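Local coordinates for protein isoform 2 of Dual oxidase maturation factor 1 (Homo sapiens, PDB 7D3F) that may be required for the maturation of DUOX1 and its transport from the endoplasmic reticulum to the plasma membrane, as a multispanning membrane protein, at residues 258-261 and 262-266; 26-29 and 30-34; 61-64 and 65-69. All coordinates share one frame; numbering follows the deposited sequence.

Interaction 1: 258-261 and 262-266; sequences GLLC and VLLGL
Leu-260 and Leu-264, one helical turn apart, meet through one methyl each: CD1 of Leu-260 lies 3.7 Å from CD1 of Leu-264. The two side chains lie at a slant to each other, and CD1 is the branch of each that touches. Leu-260 reaches its neighbour only with its end: its first bond leads away from the later residues, but with CG opposite the backbone N (chi1 -179°) and a turn at the next bond (chi2 64°), CD1 comes round toward the following turn. Leu-264 starts toward the earlier turn, and its CD1 also passes beside the carbonyl oxygen of Leu-260. On other sides of the same helix, Val-262 sets CG2 alongside Gly-258 O and Leu-263 rests CG beside Leu-259 O, each branch against the carbonyl four residues back. These contacts ride on regular i to i+4 backbone hydrogen bonds, such as Leu-264 N to Leu-260 O at 2.9 Å. The helix, 249-274, is predicted to span the membrane. Leu-259, Cys-261, Leu-264 and Leu-266 pack on helix 203-229, through Leu-218, Gln-217, Leu-210 and Leu-211, while Cys-261 and Leu-264 also meet Ile-63 and Thr-59 of helix 50-72.

Interaction 2: 26-29 and 30-34; sequences SIIM and IFLTA
Ile-27 and Phe-31, Ile-28 and Leu-32, and Met-29 and Thr-33 are successive i to i+4 pairs on one alpha helix, 22-41, which is predicted to form the first membrane span. Two of the pairs are apolar. Ile-27 and Phe-31 run side by side in the same direction, with CG2 of Ile-27 3.8 Å from CD1 of Phe-31 and almost as near to CE1, so the methyl lies beside the CD1-CE1 bond of the ring. Ile-27 O lies at the ring edge, in its plane. Ile-28 and Leu-32 repeat the pattern on another side of the helix: with CG1 of Ile-28 beside the backbone N (chi1 -69°), CG2 is left opposite that N and comes 3.7 Å from CD1 of Leu-32. Ile-30 instead lays its extended CG1-CD1 arm alongside Ser-26 O. The apolar packing continues onto helix 50-72, where Ile-27 meets Leu-68 and Phe-72, and Phe-31 meets Leu-61 and Ala-65; Thr-33 touches an apolar side chain of another protein chain.

Backbone hydrogen bonds of a regular helix include Ile-30 N to Ser-26 O at 2.9 Å and Phe-31 N to Ile-27 O at 3.0 Å. The Ser-26 hydroxyl is satisfied by Thr-23 O, one turn earlier. A second hydroxyl is also spent on the helix itself, as is common for threonine in an apolar membrane span: Thr-33, with OG1 swung beside its own backbone N (chi1 -61°), donates OG1 to Met-29 O at 2.9 Å. That oxygen is therefore gripped twice, because Thr-33 N also donates to it at 2.9 Å, and the two donors arrive from opposite faces of the carbonyl plane.

Interaction 3: 61-64 and 65-69; sequences LFIG and AAILA
Phe-62 turns its phenyl ring away from Ala-66, although its carbonyl accepts a hydrogen bond from Ala-66 N at 2.7 Å. The first bond of the Phe-62 side chain leads away from 65-69, with CG opposite the backbone N (chi1 175°), and the ring edge atom CE1 comes no nearer than 4.7 Å to Ala-66 CB. Another ring, that of Phe-31 on helix 22-41, brings its rim to this backbone: CE2 lies against Leu-61 O and Ala-65 N, and CZ against the carbonyl carbon of Gly-64, where Gly-64 and Ala-65 offer little side-chain bulk. The backbone hydrogen bonds are close to straight: Ala-65 N donates to Leu-61 O with an N-H...O angle of 177° and approaches nearly along the C=O axis, as do the next three donors. The alanine methyls add contacts with carbonyl oxygens, Ala-65 CB standing near both Leu-61 O and Phe-62 O. The apolar side-chain pair is Ile-63 and Ile-67, which lie side by side and point the same way, CG2 of Ile-63 4.0 Å from CD1 of Ile-67. Helix 50-72, a predicted membrane span, packs on helix 22-41, on helix 169-199 (Ile-63 on Trp-191), on helix 203-229 (Ile-67 on Thr-213 and Gln-217) and on helix 249-274 (Ala-66 on Thr-257), consistent with a central place in a transmembrane helical bundle, where small residues let helices come close.

Overall arrangement
Following the chain from the N terminus, interaction 2 comes first, on helix 22-41, then interaction 3 on the next helix, 50-72, and last interaction 1 on helix 249-274. Each lies within a single helix, so none closes a loop; they run in series, without nesting or crossing. Interaction 3 is the link in space. It touches interaction 2, their centres about 10 Å apart, with Ile-27 CD1 3.7 Å from Leu-68 CB, and interaction 1, centres about 14 Å apart, with Cys-261 SG 3.6 Å from Ile-63 CD1. Interactions 1 and 2 stay about 12 Å apart at their nearest atoms, so helix 50-72 ties helix 22-41 to helix 249-274.

Interaction 1: 258-261 and 262-266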
ATOM      1  N   GLY B 258     -30.938   3.958   3.656  1.00 66.97           N
ATOM      2  CA  GLY B 258     -30.824   4.664   4.920  1.00 66.24           C
ATOM      3  C   GLY B 258     -32.116   4.653   5.710  1.00 72.07           C
ATOM      4  O   GLY B 258     -32.104   4.473   6.931  1.00 80.41           O
ATOM      5  N   LEU B 259     -33.251   4.840   5.028  1.00 70.37           N
ATOM      6  CA  LEU B 259     -34.536   4.757   5.714  1.00 66.33           C
ATOM      7  C   LEU B 259     -34.774   3.358   6.265  1.00 70.50           C
ATOM      8  O   LEU B 259     -35.280   3.203   7.381  1.00 78.63           O
ATOM      9  CB  LEU B 259     -35.667   5.167   4.771  1.00 65.86           C
ATOM     10  CG  LEU B 259     -35.733   6.652   4.406  1.00 67.77           C
ATOM     11  CD1 LEU B 259     -36.957   6.944   3.552  1.00 63.29           C
ATOM     12  CD2 LEU B 259     -35.728   7.515   5.659  1.00 65.65           C
ATOM     13  N   LEU B 260     -34.411   2.326   5.498  1.00 71.66           N
ATOM     14  CA  LEU B 260     -34.563   0.957   5.976  1.00 71.47           C
ATOM     15  C   LEU B 260     -33.711   0.706   7.214  1.00 75.49           C
ATOM     16  O   LEU B 260     -34.179   0.100   8.183  1.00 82.80           O
ATOM     17  CB  LEU B 260     -34.197  -0.027   4.865  1.00 72.67           C
ATOM     18  CG  LEU B 260     -34.312  -1.517   5.193  1.00 78.20           C
ATOM     19  CD1 LEU B 260     -35.757  -1.893   5.473  1.00 75.70           C
ATOM     20  CD2 LEU B 260     -33.742  -2.360   4.062  1.00 77.39           C
ATOM     21  N   CYS B 261     -32.459   1.170   7.202  1.00 73.50           N
ATOM     22  CA  CYS B 261     -31.594   0.987   8.364  1.00 72.95           C
ATOM     23  C   CYS B 261     -32.123   1.745   9.576  1.00 75.51           C
ATOM     24  O   CYS B 261     -32.111   1.224  10.698  1.00 84.71           O
ATOM     25  CB  CYS B 261     -30.168   1.427   8.038  1.00 72.41           C
ATOM     26  SG  CYS B 261     -29.324   0.410   6.810  1.00 92.29           S
ATOM     27  N   VAL B 262     -32.589   2.982   9.370  1.00 74.39           N
ATOM     28  CA  VAL B 262     -33.123   3.772  10.476  1.00 75.70           C
ATOM     29  C   VAL B 262     -34.348   3.093  11.070  1.00 81.26           C
ATOM     30  O   VAL B 262     -34.483   2.974  12.294  1.00 87.55           O
ATOM     31  CB  VAL B 262     -33.442   5.204  10.007  1.00 71.63           C
ATOM     32  CG1 VAL B 262     -34.346   5.905  11.011  1.00 70.59           C
ATOM     33  CG2 VAL B 262     -32.160   5.995   9.811  1.00 70.89           C
ATOM     34  N   LEU B 263     -35.258   2.627  10.210  1.00 77.76           N
ATOM     35  CA  LEU B 263     -36.460   1.959  10.694  1.00 76.10           C
ATOM     36  C   LEU B 263     -36.124   0.654  11.403  1.00 77.96           C
ATOM     37  O   LEU B 263     -36.735   0.328  12.424  1.00 88.94           O
ATOM     38  CB  LEU B 263     -37.431   1.712   9.539  1.00 76.96           C
ATOM     39  CG  LEU B 263     -38.063   2.956   8.910  1.00 81.69           C
ATOM     40  CD1 LEU B 263     -39.100   2.566   7.867  1.00 80.90           C
ATOM     41  CD2 LEU B 263     -38.677   3.851   9.976  1.00 79.01           C
ATOM     42  N   LEU B 264     -35.156  -0.104  10.881  1.00 75.69           N
ATOM     43  CA  LEU B 264     -34.771  -1.356  11.527  1.00 77.01           C
ATOM     44  C   LEU B 264     -34.169  -1.107  12.903  1.00 82.68           C
ATOM     45  O   LEU B 264     -34.513  -1.797  13.871  1.00 90.08           O
ATOM     46  CB  LEU B 264     -33.791  -2.122  10.639  1.00 79.18           C
ATOM     47  CG  LEU B 264     -34.372  -3.262   9.797  1.00 80.58           C
ATOM     48  CD1 LEU B 264     -35.598  -2.805   9.025  1.00 75.21           C
ATOM     49  CD2 LEU B 264     -33.316  -3.812   8.851  1.00 79.08           C
ATOM     50  N   GLY B 265     -33.276  -0.121  13.017  1.00 79.27           N
ATOM     51  CA  GLY B 265     -32.709   0.195  14.318  1.00 77.80           C
ATOM     52  C   GLY B 265     -33.749   0.706  15.298  1.00 86.60           C
ATOM     53  O   GLY B 265     -33.750   0.328  16.474  1.00 96.49           O
ATOM     54  N   LEU B 266     -34.652   1.569  14.824  1.00 84.93           N
ATOM     55  CA  LEU B 266     -35.713   2.083  15.681  1.00 84.18           C
ATOM     56  C   LEU B 266     -36.627   0.962  16.156  1.00 86.84           C
ATOM     57  O   LEU B 266     -37.000   0.912  17.334  1.00 90.99           O
ATOM     58  CB  LEU B 266     -36.511   3.149  14.929  1.00 81.01           C
ATOM     59  CG  LEU B 266     -36.994   4.366  15.716  1.00 91.78           C
ATOM     60  CD1 LEU B 266     -35.819   5.083  16.361  1.00 83.22           C
ATOM     61  CD2 LEU B 266     -37.764   5.311  14.807  1.00 91.67           C
TER

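Interaction 2: 26-29 and 30-34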
ATOM      1  N   SER B  26     -17.734  -6.547  -9.343  1.00 60.36           N
ATOM      2  CA  SER B  26     -17.005  -7.245  -8.288  1.00 57.30           C
ATOM      3  C   SER B  26     -17.792  -7.255  -6.984  1.00 63.55           C
ATOM      4  O   SER B  26     -17.847  -8.280  -6.293  1.00 74.48           O
ATOM      5  CB  SER B  26     -15.632  -6.604  -8.081  1.00 58.23           C
ATOM      6  OG  SER B  26     -15.757  -5.285  -7.577  1.00 69.65           O
ATOM      7  N   ILE B  27     -18.404  -6.122  -6.628  1.00 64.27           N
ATOM      8  CA  ILE B  27     -19.206  -6.067  -5.406  1.00 64.64           C
ATOM      9  C   ILE B  27     -20.373  -7.045  -5.496  1.00 65.45           C
ATOM     10  O   ILE B  27     -20.657  -7.798  -4.552  1.00 71.56           O
ATOM     11  CB  ILE B  27     -19.692  -4.629  -5.149  1.00 59.93           C
ATOM     12  CG1 ILE B  27     -18.506  -3.708  -4.857  1.00 58.29           C
ATOM     13  CG2 ILE B  27     -20.690  -4.599  -4.003  1.00 60.57           C
ATOM     14  CD1 ILE B  27     -18.887  -2.252  -4.713  1.00 54.63           C
ATOM     15  N   ILE B  28     -21.060  -7.051  -6.642  1.00 62.90           N
ATOM     16  CA  ILE B  28     -22.190  -7.954  -6.834  1.00 60.04           C
ATOM     17  C   ILE B  28     -21.735  -9.403  -6.749  1.00 66.49           C
ATOM     18  O   ILE B  28     -22.394 -10.235  -6.117  1.00 75.81           O
ATOM     19  CB  ILE B  28     -22.891  -7.655  -8.173  1.00 63.11           C
ATOM     20  CG1 ILE B  28     -23.599  -6.299  -8.115  1.00 64.35           C
ATOM     21  CG2 ILE B  28     -23.882  -8.756  -8.521  1.00 64.05           C
ATOM     22  CD1 ILE B  28     -24.272  -5.907  -9.411  1.00 65.19           C
ATOM     23  N   MET B  29     -20.600  -9.729  -7.373  1.00 65.52           N
ATOM     24  CA  MET B  29     -20.099 -11.100  -7.337  1.00 68.67           C
ATOM     25  C   MET B  29     -19.755 -11.532  -5.917  1.00 71.08           C
ATOM     26  O   MET B  29     -20.096 -12.646  -5.502  1.00 76.74           O
ATOM     27  CB  MET B  29     -18.880 -11.238  -8.248  1.00 71.46           C
ATOM     28  CG  MET B  29     -19.215 -11.334  -9.726  1.00 75.87           C
ATOM     29  SD  MET B  29     -20.192 -12.799 -10.111  1.00120.31           S
ATOM     30  CE  MET B  29     -19.124 -14.091  -9.478  1.00 87.47           C
ATOM     31  N   ILE B  30     -19.083 -10.665  -5.154  1.00 66.65           N
ATOM     32  CA  ILE B  30     -18.694 -11.021  -3.791  1.00 67.42           C
ATOM     33  C   ILE B  30     -19.929 -11.246  -2.925  1.00 71.91           C
ATOM     34  O   ILE B  30     -20.027 -12.240  -2.191  1.00 78.50           O
ATOM     35  CB  ILE B  30     -17.775  -9.939  -3.196  1.00 64.74           C
ATOM     36  CG1 ILE B  30     -16.449  -9.887  -3.956  1.00 66.12           C
ATOM     37  CG2 ILE B  30     -17.532 -10.197  -1.716  1.00 62.79           C
ATOM     38  CD1 ILE B  30     -15.548  -8.746  -3.535  1.00 66.77           C
ATOM     39  N   PHE B  31     -20.899 -10.330  -3.005  1.00 68.91           N
ATOM     40  CA  PHE B  31     -22.081 -10.473  -2.163  1.00 65.64           C
ATOM     41  C   PHE B  31     -22.957 -11.640  -2.607  1.00 69.68           C
ATOM     42  O   PHE B  31     -23.573 -12.300  -1.764  1.00 77.20           O
ATOM     43  CB  PHE B  31     -22.866  -9.162  -2.135  1.00 66.80           C
ATOM     44  CG  PHE B  31     -22.309  -8.155  -1.167  1.00 70.46           C
ATOM     45  CD1 PHE B  31     -21.202  -7.391  -1.501  1.00 67.38           C
ATOM     46  CD2 PHE B  31     -22.882  -7.983   0.083  1.00 72.26           C
ATOM     47  CE1 PHE B  31     -20.682  -6.469  -0.610  1.00 64.09           C
ATOM     48  CE2 PHE B  31     -22.366  -7.063   0.977  1.00 67.71           C
ATOM     49  CZ  PHE B  31     -21.265  -6.305   0.631  1.00 61.27           C
ATOM     50  N   LEU B  32     -23.006 -11.931  -3.910  1.00 71.11           N
ATOM     51  CA  LEU B  32     -23.733 -13.106  -4.376  1.00 71.16           C
ATOM     52  C   LEU B  32     -23.052 -14.391  -3.924  1.00 74.57           C
ATOM     53  O   LEU B  32     -23.727 -15.375  -3.611  1.00 82.07           O
ATOM     54  CB  LEU B  32     -23.871 -13.078  -5.898  1.00 71.57           C
ATOM     55  CG  LEU B  32     -24.938 -12.143  -6.472  1.00 72.49           C
ATOM     56  CD1 LEU B  32     -24.984 -12.252  -7.988  1.00 70.70           C
ATOM     57  CD2 LEU B  32     -26.300 -12.445  -5.867  1.00 73.89           C
ATOM     58  N   THR B  33     -21.718 -14.409  -3.893  1.00 71.29           N
ATOM     59  CA  THR B  33     -21.009 -15.571  -3.365  1.00 74.21           C
ATOM     60  C   THR B  33     -21.318 -15.775  -1.887  1.00 79.43           C
ATOM     61  O   THR B  33     -21.548 -16.906  -1.440  1.00 84.32           O
ATOM     62  CB  THR B  33     -19.504 -15.414  -3.583  1.00 72.00           C
ATOM     63  OG1 THR B  33     -19.228 -15.321  -4.986  1.00 80.17           O
ATOM     64  CG2 THR B  33     -18.752 -16.601  -3.001  1.00 72.51           C
ATOM     65  N   ALA B  34     -21.329 -14.686  -1.113  1.00 75.86           N
ATOM     66  CA  ALA B  34     -21.694 -14.794   0.298  1.00 71.98           C
ATOM     67  C   ALA B  34     -23.123 -15.303   0.461  1.00 77.63           C
ATOM     68  O   ALA B  34     -23.392 -16.170   1.303  1.00 84.90           O
ATOM     69  CB  ALA B  34     -21.520 -13.443   0.991  1.00 68.36           C
TER

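Interaction 3: 61-64 and 65-69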
ATOM      1  N   LEU B  61     -26.653  -8.283   3.942  1.00 74.86           N
ATOM      2  CA  LEU B  61     -25.835  -8.277   2.740  1.00 68.49           C
ATOM      3  C   LEU B  61     -26.272  -7.150   1.824  1.00 70.64           C
ATOM      4  O   LEU B  61     -25.458  -6.299   1.438  1.00 74.21           O
ATOM      5  CB  LEU B  61     -25.917  -9.630   2.031  1.00 66.76           C
ATOM      6  CG  LEU B  61     -25.154 -10.773   2.704  1.00 71.48           C
ATOM      7  CD1 LEU B  61     -25.211 -12.038   1.862  1.00 74.63           C
ATOM      8  CD2 LEU B  61     -23.715 -10.362   2.964  1.00 67.62           C
ATOM      9  N   PHE B  62     -27.584  -7.062   1.574  1.00 71.26           N
ATOM     10  CA  PHE B  62     -28.090  -6.027   0.684  1.00 70.29           C
ATOM     11  C   PHE B  62     -27.592  -4.670   1.140  1.00 72.73           C
ATOM     12  O   PHE B  62     -26.925  -3.955   0.379  1.00 78.21           O
ATOM     13  CB  PHE B  62     -29.619  -6.065   0.644  1.00 72.21           C
ATOM     14  CG  PHE B  62     -30.230  -4.958  -0.169  1.00 80.36           C
ATOM     15  CD1 PHE B  62     -30.878  -3.902   0.450  1.00 82.50           C
ATOM     16  CD2 PHE B  62     -30.148  -4.967  -1.552  1.00 83.13           C
ATOM     17  CE1 PHE B  62     -31.442  -2.880  -0.295  1.00 83.95           C
ATOM     18  CE2 PHE B  62     -30.708  -3.948  -2.303  1.00 84.40           C
ATOM     19  CZ  PHE B  62     -31.356  -2.902  -1.674  1.00 86.49           C
ATOM     20  N   ILE B  63     -27.797  -4.364   2.427  1.00 70.61           N
ATOM     21  CA  ILE B  63     -27.389  -3.068   2.959  1.00 64.09           C
ATOM     22  C   ILE B  63     -25.929  -2.818   2.618  1.00 66.26           C
ATOM     23  O   ILE B  63     -25.591  -1.858   1.913  1.00 72.85           O
ATOM     24  CB  ILE B  63     -27.635  -2.998   4.475  1.00 63.78           C
ATOM     25  CG1 ILE B  63     -29.134  -3.057   4.777  1.00 67.68           C
ATOM     26  CG2 ILE B  63     -27.010  -1.735   5.055  1.00 63.21           C
ATOM     27  CD1 ILE B  63     -29.453  -3.119   6.256  1.00 72.30           C
ATOM     28  N   GLY B  64     -25.062  -3.756   3.019  1.00 64.76           N
ATOM     29  CA  GLY B  64     -23.645  -3.594   2.746  1.00 57.30           C
ATOM     30  C   GLY B  64     -23.397  -3.342   1.279  1.00 60.73           C
ATOM     31  O   GLY B  64     -22.852  -2.297   0.899  1.00 67.85           O
ATOM     32  N   ALA B  65     -23.917  -4.234   0.429  1.00 63.79           N
ATOM     33  CA  ALA B  65     -23.707  -4.087  -1.001  1.00 60.91           C
ATOM     34  C   ALA B  65     -24.156  -2.711  -1.447  1.00 62.62           C
ATOM     35  O   ALA B  65     -23.376  -1.948  -2.038  1.00 69.11           O
ATOM     36  CB  ALA B  65     -24.457  -5.176  -1.764  1.00 61.30           C
ATOM     37  N   ALA B  66     -25.381  -2.336  -1.062  1.00 63.57           N
ATOM     38  CA  ALA B  66     -25.926  -1.058  -1.489  1.00 62.76           C
ATOM     39  C   ALA B  66     -24.952   0.056  -1.155  1.00 63.65           C
ATOM     40  O   ALA B  66     -24.505   0.792  -2.046  1.00 71.76           O
ATOM     41  CB  ALA B  66     -27.284  -0.815  -0.828  1.00 66.27           C
ATOM     42  N   ILE B  67     -24.516   0.108   0.108  1.00 58.44           N
ATOM     43  CA  ILE B  67     -23.618   1.177   0.535  1.00 53.84           C
ATOM     44  C   ILE B  67     -22.411   1.222  -0.388  1.00 60.49           C
ATOM     45  O   ILE B  67     -22.151   2.230  -1.059  1.00 68.23           O
ATOM     46  CB  ILE B  67     -23.201   0.985   2.003  1.00 54.94           C
ATOM     47  CG1 ILE B  67     -24.417   1.104   2.925  1.00 61.21           C
ATOM     48  CG2 ILE B  67     -22.132   1.995   2.393  1.00 50.88           C
ATOM     49  CD1 ILE B  67     -24.087   0.945   4.399  1.00 63.51           C
ATOM     50  N   LEU B  68     -21.726   0.082  -0.519  1.00 59.55           N
ATOM     51  CA  LEU B  68     -20.529   0.050  -1.345  1.00 55.06           C
ATOM     52  C   LEU B  68     -20.855   0.473  -2.767  1.00 57.58           C
ATOM     53  O   LEU B  68     -20.201   1.360  -3.330  1.00 66.30           O
ATOM     54  CB  LEU B  68     -19.901  -1.342  -1.315  1.00 62.07           C
ATOM     55  CG  LEU B  68     -19.130  -1.693  -0.041  1.00 62.83           C
ATOM     56  CD1 LEU B  68     -18.498  -3.071  -0.153  1.00 62.57           C
ATOM     57  CD2 LEU B  68     -18.075  -0.637   0.254  1.00 60.96           C
ATOM     58  N   ALA B  69     -21.920  -0.098  -3.336  1.00 55.80           N
ATOM     59  CA  ALA B  69     -22.291   0.264  -4.697  1.00 53.59           C
ATOM     60  C   ALA B  69     -22.588   1.751  -4.781  1.00 61.62           C
ATOM     61  O   ALA B  69     -22.071   2.455  -5.659  1.00 69.00           O
ATOM     62  CB  ALA B  69     -23.494  -0.562  -5.152  1.00 55.09           C
TER